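Local coordinates for ribosome inactivating type 1 protein (Iris hollandica, PDB 3MVG) that belongs to the type 1 ribosome-inactivating proteins, the single-chain members of a family of plant proteins, at residues Phe55-Arg60 / Pro128-Ile133; Ser117-Ile122 / Phe188-Gly193; Ile122-Asn127 / Leu152-Gln157. One frame throughout, in Å; residues are numbered along the deposited sequence. Where two conformers were deposited one is given.

In the fold
Counted from the N terminus, strand 49-55 runs into the turn 55-60, which meets helix 126-138 in contact 1 and so closes a loop of 67 residues between strand and helix. Before that helix begins, 117-122 pairs with 188-193 in contact 2, across a 65-residue span that is largely helical; contacts 1 and 2 therefore cross along the chain. Contact 3, 122-127 with 152-157, falls within that span and shares I122 with contact 2, while it crosses contact 1. Contacts 1 and 3 both use helix 126-138. Together they join the turn between strands 49-55 and 61-67, helix 126-138, helix 146-164 and the start of helix 192-199.

Contact 1 of 3, residues Phe55-Arg60 / Pro128-Ile133; sequences FDWGNR and PLATAI
W57 and A130 make the face contact here: the methyl CB of A130 lies 3.6 Å from the centroid of the indole's five-membered ring, 29° off the ring normal, a CH-pi arrangement. The methyl is displaced toward the nitrogen side, with A130 CB 3.2 Å from W57 NE1. A first torsion of -64° puts W57 CG anti to its own carbonyl carbon, and from there the indole reaches the helix.

The other van der Waals contacts come from I133, one helical turn on, whose methyls lie mostly against backbone. Its branches divide the work: I133 CG2 lies 3.5 Å from R60 O and also touches the backbone and CB of D56, whereas I133 CD1 reaches the F55 carbonyl, 3.6 Å from F55 O. Both ends of the hairpin loop thus rest on one isoleucine.

Polar links between the segments run through water. One water lies in the plane of the indole at its edge, accepting from W57 NE1 at 3.0 Å and from T131 OG1; a second accepts from W57 N and donates weakly to A130 O.

Within the loop, a type I beta turn from D56 to N59, the D56 carboxylate is the organising group. D56 OD1 accepts from R60 N, which comes from above the carboxylate plane, and D56 OD2 offers its syn lone pair to R60 NE in a salt bridge of 2.8 Å. D56 OD2 also bonds T134 OG1 on the helix.

The turn that connects two antiparallel strands of the sheet, 49-55 and 61-67, is thereby seated on helix 126-138. Methyl groups of the helix rest against an indole face and loop backbone, two waters carry polar links, and the buried D56 carboxylate is shared between R60 and T134, which probably offsets its charge.

Contact 2 of 3, residues Ser117-Ile122 / Phe188-Gly193; sequences SNRENI and FRPRVG. Unlike the reference sequence in segment 117-122: S117 (reference Gln). Unlike the reference sequence in segment 188-193: R191 (reference Ser).
R189 lays its guanidinium across the backbone of N121: N121 O stands 3.2 Å above the plane and over its centre, and the closest pair is R189 CZ to N121 O at 3.3 Å. I122 N is over the same face, farther off and toward the rim. The carbonyl is therefore met by the flat face, and the approach of R189 NH2 to it has too poor an angle for a hydrogen bond. The chain of R189 is extended from CG to NE (chi2 173°, chi3 172°), which carries its methylenes alongside the opposite segment, with R189 CB 3.5 Å from E120 O and R189 CG near I122 O. At the edge, in the guanidinium plane, a water accepts from R189 NH1 at 2.8 Å and donates to N121 OD1. R189 NE forms a salt bridge with D123 OD1, which probably balances much of the charge.

P190 supplies the other main surface. Its ring carbon CG lies 3.3 Å from R119 O, and P190 CD is close to both R119 O and I122 O, an apolar edge set against backbone carbonyls. In this ribosome-inactivating protein fold, the contact joins the loop between helices 108-115 and 126-138, with its short 3-10 segment at 119-120, to the approach into helix 192-199, where R191 is the N-cap residue.

A further water ties the backbones by donating to E120 O at 2.8 Å and to P190 O. E120 CG approaches P190 O at longer range, and the carboxylate end of E120 comes to V192, with E120 OE1 4.2 Å from V192 CG2. R119 sends its guanidinium elsewhere, to Q198 and Q112, with a cation-pi contact to Y108. At the start of segment 188-193, F188 packs on E236 of the second subunit.

Contact 3 of 3, residues Ile122-Asn127 / Leu152-Gln157; sequences IDLGIN and LIVLIQ
I122 meets I153 with their side chains crossing at about a right angle: the end methyl I122 CD1 lies 3.9 Å from the branch methyl I153 CG2, and the end methyl I153 CD1 is at a similar range. The other branch of I122 is directed at V154, and there the two side chains approach at a slant, I122 CG2 to V154 CG2 at 3.6 Å being the shortest contact between the segments. The torsions explain the division. In I122, CG2 is anti to the backbone N while CG1 is anti to the carbonyl carbon (chi1 -66°), which spreads the two branches over successive residues of the helix.

L124, two residues on, is also turned to the helix and crosses Q157 at about a right angle. Both of its methyls reach the amide: L124 CD2 is 3.7 Å from Q157 NE2, and L124 CD1 lies at nearly equal range from the amide nitrogen, carbon and oxygen. L124 CD2 also sits 4.0 Å from V154 CA, and the leucine thus bridges one turn of the helix.

The Q157 amide is held from several directions. Q157 NE2 donates to I153 O at 3.2 Å, the carbonyl oxygen lying 9° out of the amide plane. That oxygen also takes the helical bond from Q157 N, the two donors arriving on opposite faces of the carbonyl plane. Water links Q157 NE2, 2.8 Å away, to I122 O, and Q157 OE1 accepts from Q198 NE2.

The approach to helix 126-138, with G125 at its N-cap, is thus laid against helix 146-164 in the protein's interior. Its chemistry is a branched aliphatic packing beside a buried amide: the bonds to I153 O, water and Q198 satisfy its polar atoms and limit its rotation, and the L124 methyls pack against it.

Contact 1 of 3, residues Phe55-Arg60 / Pro128-Ile133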
# COMPACT_ATOMS: atom_id res chain seq x y z
N PHE A 55 -7.57 20.41 -6.97
CA PHE A 55 -6.86 21.53 -7.62
C PHE A 55 -5.82 21.03 -8.61
O PHE A 55 -5.02 20.16 -8.27
CB PHE A 55 -6.17 22.40 -6.57
CG PHE A 55 -7.12 23.13 -5.64
CD1 PHE A 55 -7.72 22.48 -4.57
CD2 PHE A 55 -7.36 24.50 -5.80
CE1 PHE A 55 -8.58 23.15 -3.71
CE2 PHE A 55 -8.22 25.19 -4.93
CZ PHE A 55 -8.82 24.52 -3.89
N ASP A 56 -5.84 21.58 -9.82
CA ASP A 56 -4.87 21.21 -10.85
C ASP A 56 -3.53 21.93 -10.66
O ASP A 56 -3.32 22.57 -9.63
CB ASP A 56 -5.46 21.40 -12.25
CG ASP A 56 -5.59 22.87 -12.67
OD1 ASP A 56 -5.09 23.77 -11.96
OD2 ASP A 56 -6.22 23.09 -13.72
N TRP A 57 -2.62 21.82 -11.63
CA TRP A 57 -1.28 22.41 -11.47
C TRP A 57 -1.32 23.92 -11.28
O TRP A 57 -0.43 24.48 -10.64
CB TRP A 57 -0.34 22.06 -12.63
CG TRP A 57 -0.01 20.59 -12.78
CD1 TRP A 57 -0.31 19.80 -13.85
CD2 TRP A 57 0.69 19.75 -11.84
NE1 TRP A 57 0.16 18.53 -13.65
CE2 TRP A 57 0.77 18.46 -12.42
CE3 TRP A 57 1.26 19.96 -10.59
CZ2 TRP A 57 1.38 17.39 -11.78
CZ3 TRP A 57 1.87 18.89 -9.94
CH2 TRP A 57 1.93 17.62 -10.54
N GLY A 58 -2.33 24.58 -11.83
CA GLY A 58 -2.50 26.02 -11.67
C GLY A 58 -3.44 26.42 -10.54
O GLY A 58 -3.90 27.56 -10.48
N ASN A 59 -3.73 25.47 -9.64
CA ASN A 59 -4.72 25.66 -8.59
C ASN A 59 -6.12 26.07 -9.05
O ASN A 59 -6.85 26.75 -8.33
CB ASN A 59 -4.22 26.60 -7.49
CG ASN A 59 -3.26 25.92 -6.55
OD1 ASN A 59 -3.35 24.70 -6.33
ND2 ASN A 59 -2.34 26.68 -6.00
N ARG A 60 -6.48 25.63 -10.25
CA ARG A 60 -7.86 25.74 -10.71
C ARG A 60 -8.63 24.56 -10.14
O ARG A 60 -8.24 23.41 -10.38
CB ARG A 60 -7.93 25.75 -12.23
CG ARG A 60 -7.27 26.96 -12.87
CD ARG A 60 -7.04 26.73 -14.36
NE ARG A 60 -6.01 25.72 -14.59
CZ ARG A 60 -4.74 26.00 -14.85
NH1 ARG A 60 -4.33 27.26 -14.92
NH2 ARG A 60 -3.88 25.02 -15.04
N PRO A 128 -2.24 12.51 -14.96
CA PRO A 128 -3.63 12.29 -15.41
C PRO A 128 -4.67 12.92 -14.49
O PRO A 128 -5.67 13.45 -14.97
CB PRO A 128 -3.75 10.77 -15.45
CG PRO A 128 -2.37 10.33 -15.80
CD PRO A 128 -1.45 11.27 -15.06
N LEU A 129 -4.42 12.88 -13.19
CA LEU A 129 -5.32 13.49 -12.21
C LEU A 129 -5.44 15.00 -12.46
O LEU A 129 -6.54 15.55 -12.54
CB LEU A 129 -4.83 13.20 -10.79
CG LEU A 129 -5.85 13.18 -9.65
CD1 LEU A 129 -5.25 12.59 -8.39
CD2 LEU A 129 -6.40 14.56 -9.38
N ALA A 130 -4.29 15.67 -12.61
CA ALA A 130 -4.26 17.11 -12.91
C ALA A 130 -4.96 17.42 -14.22
O ALA A 130 -5.76 18.35 -14.30
CB ALA A 130 -2.83 17.62 -12.93
N THR A 131 -4.69 16.63 -15.25
CA THR A 131 -5.31 16.84 -16.55
C THR A 131 -6.83 16.68 -16.49
O THR A 131 -7.57 17.46 -17.10
CB THR A 131 -4.69 15.91 -17.59
OG1 THR A 131 -3.31 16.27 -17.74
CG2 THR A 131 -5.40 16.02 -18.94
N ALA A 132 -7.30 15.70 -15.73
CA ALA A 132 -8.73 15.47 -15.58
C ALA A 132 -9.39 16.66 -14.88
O ALA A 132 -10.47 17.10 -15.28
CB ALA A 132 -8.98 14.17 -14.82
N ILE A 133 -8.74 17.19 -13.84
CA ILE A 133 -9.25 18.38 -13.17
C ILE A 133 -9.34 19.55 -14.13
O ILE A 133 -10.38 20.22 -14.21
CB ILE A 133 -8.39 18.77 -11.96
CG1 ILE A 133 -8.40 17.67 -10.89
CG2 ILE A 133 -8.87 20.11 -11.37
CD1 ILE A 133 -7.22 17.81 -9.92
O HOH W 1 -3.32 20.78 -14.67
O HOH W 2 -0.83 17.00 -16.01

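Contact 2 of 3, residues Ser117-Ile122 / Phe188-Gly193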
# COMPACT_ATOMS: atom_id res chain seq x y z
N SER A 117 -13.33 4.84 -24.89
CA SER A 117 -12.10 4.26 -24.38
C SER A 117 -12.41 3.40 -23.16
O SER A 117 -13.11 3.85 -22.25
CB SER A 117 -11.13 5.37 -23.99
OG SER A 117 -11.15 6.42 -24.94
N ASN A 118 -11.91 2.17 -23.15
CA ASN A 118 -11.96 1.37 -21.94
C ASN A 118 -10.90 1.87 -20.96
O ASN A 118 -9.83 2.34 -21.37
CB ASN A 118 -11.75 -0.09 -22.33
CG ASN A 118 -11.07 -0.89 -21.27
OD1 ASN A 118 -11.62 -1.13 -20.20
ND2 ASN A 118 -9.87 -1.35 -21.58
N ARG A 119 -11.19 1.79 -19.67
CA ARG A 119 -10.24 2.31 -18.68
C ARG A 119 -8.93 1.53 -18.59
O ARG A 119 -7.94 2.05 -18.07
CB ARG A 119 -10.91 2.52 -17.32
CG ARG A 119 -11.26 1.27 -16.55
CD ARG A 119 -12.26 1.66 -15.49
NE ARG A 119 -12.64 0.59 -14.57
CZ ARG A 119 -13.55 -0.35 -14.83
NH1 ARG A 119 -13.84 -1.24 -13.89
NH2 ARG A 119 -14.15 -0.42 -16.01
N GLU A 120 -8.89 0.32 -19.15
CA GLU A 120 -7.63 -0.41 -19.30
C GLU A 120 -6.62 0.36 -20.15
O GLU A 120 -5.42 0.10 -20.09
CB GLU A 120 -7.85 -1.80 -19.91
CG GLU A 120 -8.40 -2.84 -18.96
CD GLU A 120 -8.69 -4.18 -19.63
OE1 GLU A 120 -7.83 -4.68 -20.38
OE2 GLU A 120 -9.78 -4.73 -19.37
N ASN A 121 -7.12 1.31 -20.94
CA ASN A 121 -6.29 2.09 -21.86
C ASN A 121 -6.11 3.56 -21.46
O ASN A 121 -5.68 4.38 -22.27
CB ASN A 121 -6.83 1.96 -23.29
CG ASN A 121 -6.94 0.51 -23.74
OD1 ASN A 121 -6.03 -0.29 -23.52
ND2 ASN A 121 -8.06 0.17 -24.35
N ILE A 122 -6.42 3.87 -20.21
CA ILE A 122 -6.35 5.24 -19.69
C ILE A 122 -5.33 5.33 -18.56
O ILE A 122 -5.47 4.66 -17.53
CB ILE A 122 -7.75 5.73 -19.22
CG1 ILE A 122 -8.70 5.84 -20.42
CG2 ILE A 122 -7.63 7.05 -18.44
CD1 ILE A 122 -10.16 6.10 -20.06
N PHE A 188 0.48 4.39 -14.53
CA PHE A 188 0.16 2.99 -14.80
C PHE A 188 -1.23 2.96 -15.41
O PHE A 188 -1.98 3.94 -15.32
CB PHE A 188 0.26 2.13 -13.53
CG PHE A 188 -0.86 2.36 -12.54
CD1 PHE A 188 -0.77 3.39 -11.62
CD2 PHE A 188 -1.98 1.53 -12.53
CE1 PHE A 188 -1.81 3.61 -10.71
CE2 PHE A 188 -3.01 1.75 -11.63
CZ PHE A 188 -2.93 2.79 -10.72
N ARG A 189 -1.58 1.83 -16.02
CA ARG A 189 -2.95 1.60 -16.47
C ARG A 189 -3.50 0.43 -15.67
O ARG A 189 -2.78 -0.55 -15.44
CB ARG A 189 -2.99 1.32 -17.96
CG ARG A 189 -2.66 2.54 -18.78
CD ARG A 189 -2.52 2.24 -20.24
NE ARG A 189 -2.40 3.48 -21.01
CZ ARG A 189 -2.53 3.57 -22.33
NH1 ARG A 189 -2.80 2.49 -23.05
NH2 ARG A 189 -2.41 4.75 -22.92
N PRO A 190 -4.76 0.53 -15.22
CA PRO A 190 -5.30 -0.51 -14.34
C PRO A 190 -5.36 -1.84 -15.05
O PRO A 190 -5.80 -1.92 -16.20
CB PRO A 190 -6.69 0.00 -13.99
CG PRO A 190 -7.07 0.89 -15.12
CD PRO A 190 -5.78 1.55 -15.54
N ARG A 191 -4.87 -2.87 -14.36
CA ARG A 191 -4.81 -4.23 -14.87
C ARG A 191 -6.20 -4.88 -14.80
O ARG A 191 -7.12 -4.34 -14.17
CB ARG A 191 -3.78 -5.02 -14.06
CG ARG A 191 -4.16 -5.18 -12.60
CD ARG A 191 -3.08 -5.76 -11.70
NE ARG A 191 -2.24 -4.74 -11.10
CZ ARG A 191 -1.05 -4.37 -11.55
NH1 ARG A 191 -0.53 -4.94 -12.64
NH2 ARG A 191 -0.37 -3.42 -10.94
N VAL A 192 -6.36 -6.03 -15.46
CA VAL A 192 -7.56 -6.85 -15.33
C VAL A 192 -7.86 -7.13 -13.85
O VAL A 192 -9.03 -7.20 -13.43
CB VAL A 192 -7.39 -8.17 -16.15
CG1 VAL A 192 -8.41 -9.23 -15.74
CG2 VAL A 192 -7.48 -7.87 -17.65
N GLY A 193 -6.80 -7.25 -13.06
CA GLY A 193 -6.91 -7.46 -11.62
C GLY A 193 -7.56 -6.29 -10.90
O GLY A 193 -8.44 -6.48 -10.08
O HOH W 3 -4.34 -2.02 -18.68
O HOH W 4 -3.33 -0.20 -22.64

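Contact 3 of 3, residues Ile122-Asn127 / Leu152-Gln157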
# COMPACT_ATOMS: atom_id res chain seq x y z
N ILE A 122 -6.42 3.87 -20.21
CA ILE A 122 -6.35 5.24 -19.69
C ILE A 122 -5.33 5.33 -18.56
O ILE A 122 -5.47 4.66 -17.53
CB ILE A 122 -7.75 5.73 -19.22
CG1 ILE A 122 -8.70 5.84 -20.42
CG2 ILE A 122 -7.63 7.05 -18.44
CD1 ILE A 122 -10.16 6.10 -20.06
N ASP A 123 -4.29 6.14 -18.77
CA ASP A 123 -3.23 6.33 -17.77
C ASP A 123 -3.78 6.90 -16.47
O ASP A 123 -4.62 7.80 -16.49
CB ASP A 123 -2.15 7.31 -18.27
CG ASP A 123 -1.23 6.71 -19.32
OD1 ASP A 123 -1.21 5.49 -19.51
OD2 ASP A 123 -0.50 7.50 -19.95
N LEU A 124 -3.30 6.35 -15.36
CA LEU A 124 -3.59 6.86 -14.03
C LEU A 124 -2.31 7.27 -13.33
O LEU A 124 -1.30 6.56 -13.38
CB LEU A 124 -4.30 5.79 -13.20
CG LEU A 124 -5.65 5.29 -13.73
CD1 LEU A 124 -6.18 4.20 -12.83
CD2 LEU A 124 -6.68 6.42 -13.85
N GLY A 125 -2.37 8.40 -12.65
CA GLY A 125 -1.23 8.96 -11.93
C GLY A 125 -1.55 10.41 -11.63
O GLY A 125 -2.65 10.88 -11.92
N ILE A 126 -0.58 11.13 -11.07
CA ILE A 126 -0.80 12.52 -10.69
C ILE A 126 -0.96 13.44 -11.91
O ILE A 126 -1.80 14.34 -11.89
CB ILE A 126 0.25 13.00 -9.65
CG1 ILE A 126 0.20 12.13 -8.39
CG2 ILE A 126 0.11 14.50 -9.33
CD1 ILE A 126 -1.16 12.02 -7.71
N ASN A 127 -0.20 13.21 -12.98
CA ASN A 127 -0.42 14.01 -14.18
C ASN A 127 -1.81 13.78 -14.81
O ASN A 127 -2.49 14.75 -15.12
CB ASN A 127 0.72 13.87 -15.18
CG ASN A 127 1.92 14.72 -14.82
OD1 ASN A 127 1.80 15.93 -14.63
ND2 ASN A 127 3.09 14.09 -14.73
N LEU A 152 -13.80 11.84 -15.78
CA LEU A 152 -14.47 11.20 -14.66
C LEU A 152 -13.97 9.78 -14.41
O LEU A 152 -13.85 9.37 -13.27
CB LEU A 152 -15.99 11.22 -14.84
CG LEU A 152 -16.65 12.58 -14.59
CD1 LEU A 152 -18.09 12.56 -15.08
CD2 LEU A 152 -16.57 13.00 -13.12
N ILE A 153 -13.63 9.05 -15.46
CA ILE A 153 -13.02 7.73 -15.29
C ILE A 153 -11.74 7.84 -14.46
O ILE A 153 -11.51 7.04 -13.55
CB ILE A 153 -12.73 7.07 -16.66
CG1 ILE A 153 -14.05 6.63 -17.30
CG2 ILE A 153 -11.80 5.87 -16.51
CD1 ILE A 153 -13.94 6.23 -18.77
N VAL A 154 -10.91 8.83 -14.78
CA VAL A 154 -9.66 9.06 -14.05
C VAL A 154 -9.95 9.44 -12.60
O VAL A 154 -9.41 8.85 -11.66
CB VAL A 154 -8.80 10.15 -14.74
CG1 VAL A 154 -7.59 10.53 -13.90
CG2 VAL A 154 -8.34 9.68 -16.12
N LEU A 155 -10.83 10.42 -12.40
CA LEU A 155 -11.10 10.94 -11.05
C LEU A 155 -11.82 9.95 -10.15
O LEU A 155 -11.48 9.82 -8.98
CB LEU A 155 -11.86 12.27 -11.12
CG LEU A 155 -11.06 13.39 -11.80
CD1 LEU A 155 -11.89 14.65 -11.92
CD2 LEU A 155 -9.72 13.67 -11.11
N ILE A 156 -12.80 9.23 -10.70
CA ILE A 156 -13.49 8.20 -9.94
C ILE A 156 -12.50 7.15 -9.45
O ILE A 156 -12.53 6.75 -8.28
CB ILE A 156 -14.64 7.58 -10.76
CG1 ILE A 156 -15.78 8.59 -10.89
CG2 ILE A 156 -15.12 6.27 -10.10
CD1 ILE A 156 -16.80 8.27 -11.97
N GLN A 157 -11.60 6.71 -10.31
CA GLN A 157 -10.64 5.70 -9.89
C GLN A 157 -9.65 6.22 -8.85
O GLN A 157 -9.30 5.49 -7.93
CB GLN A 157 -9.92 5.09 -11.08
CG GLN A 157 -10.83 4.23 -11.93
CD GLN A 157 -10.07 3.61 -13.06
OE1 GLN A 157 -9.70 2.43 -13.00
NE2 GLN A 157 -9.81 4.39 -14.09
O HOH W 5 -7.91 4.01 -16.17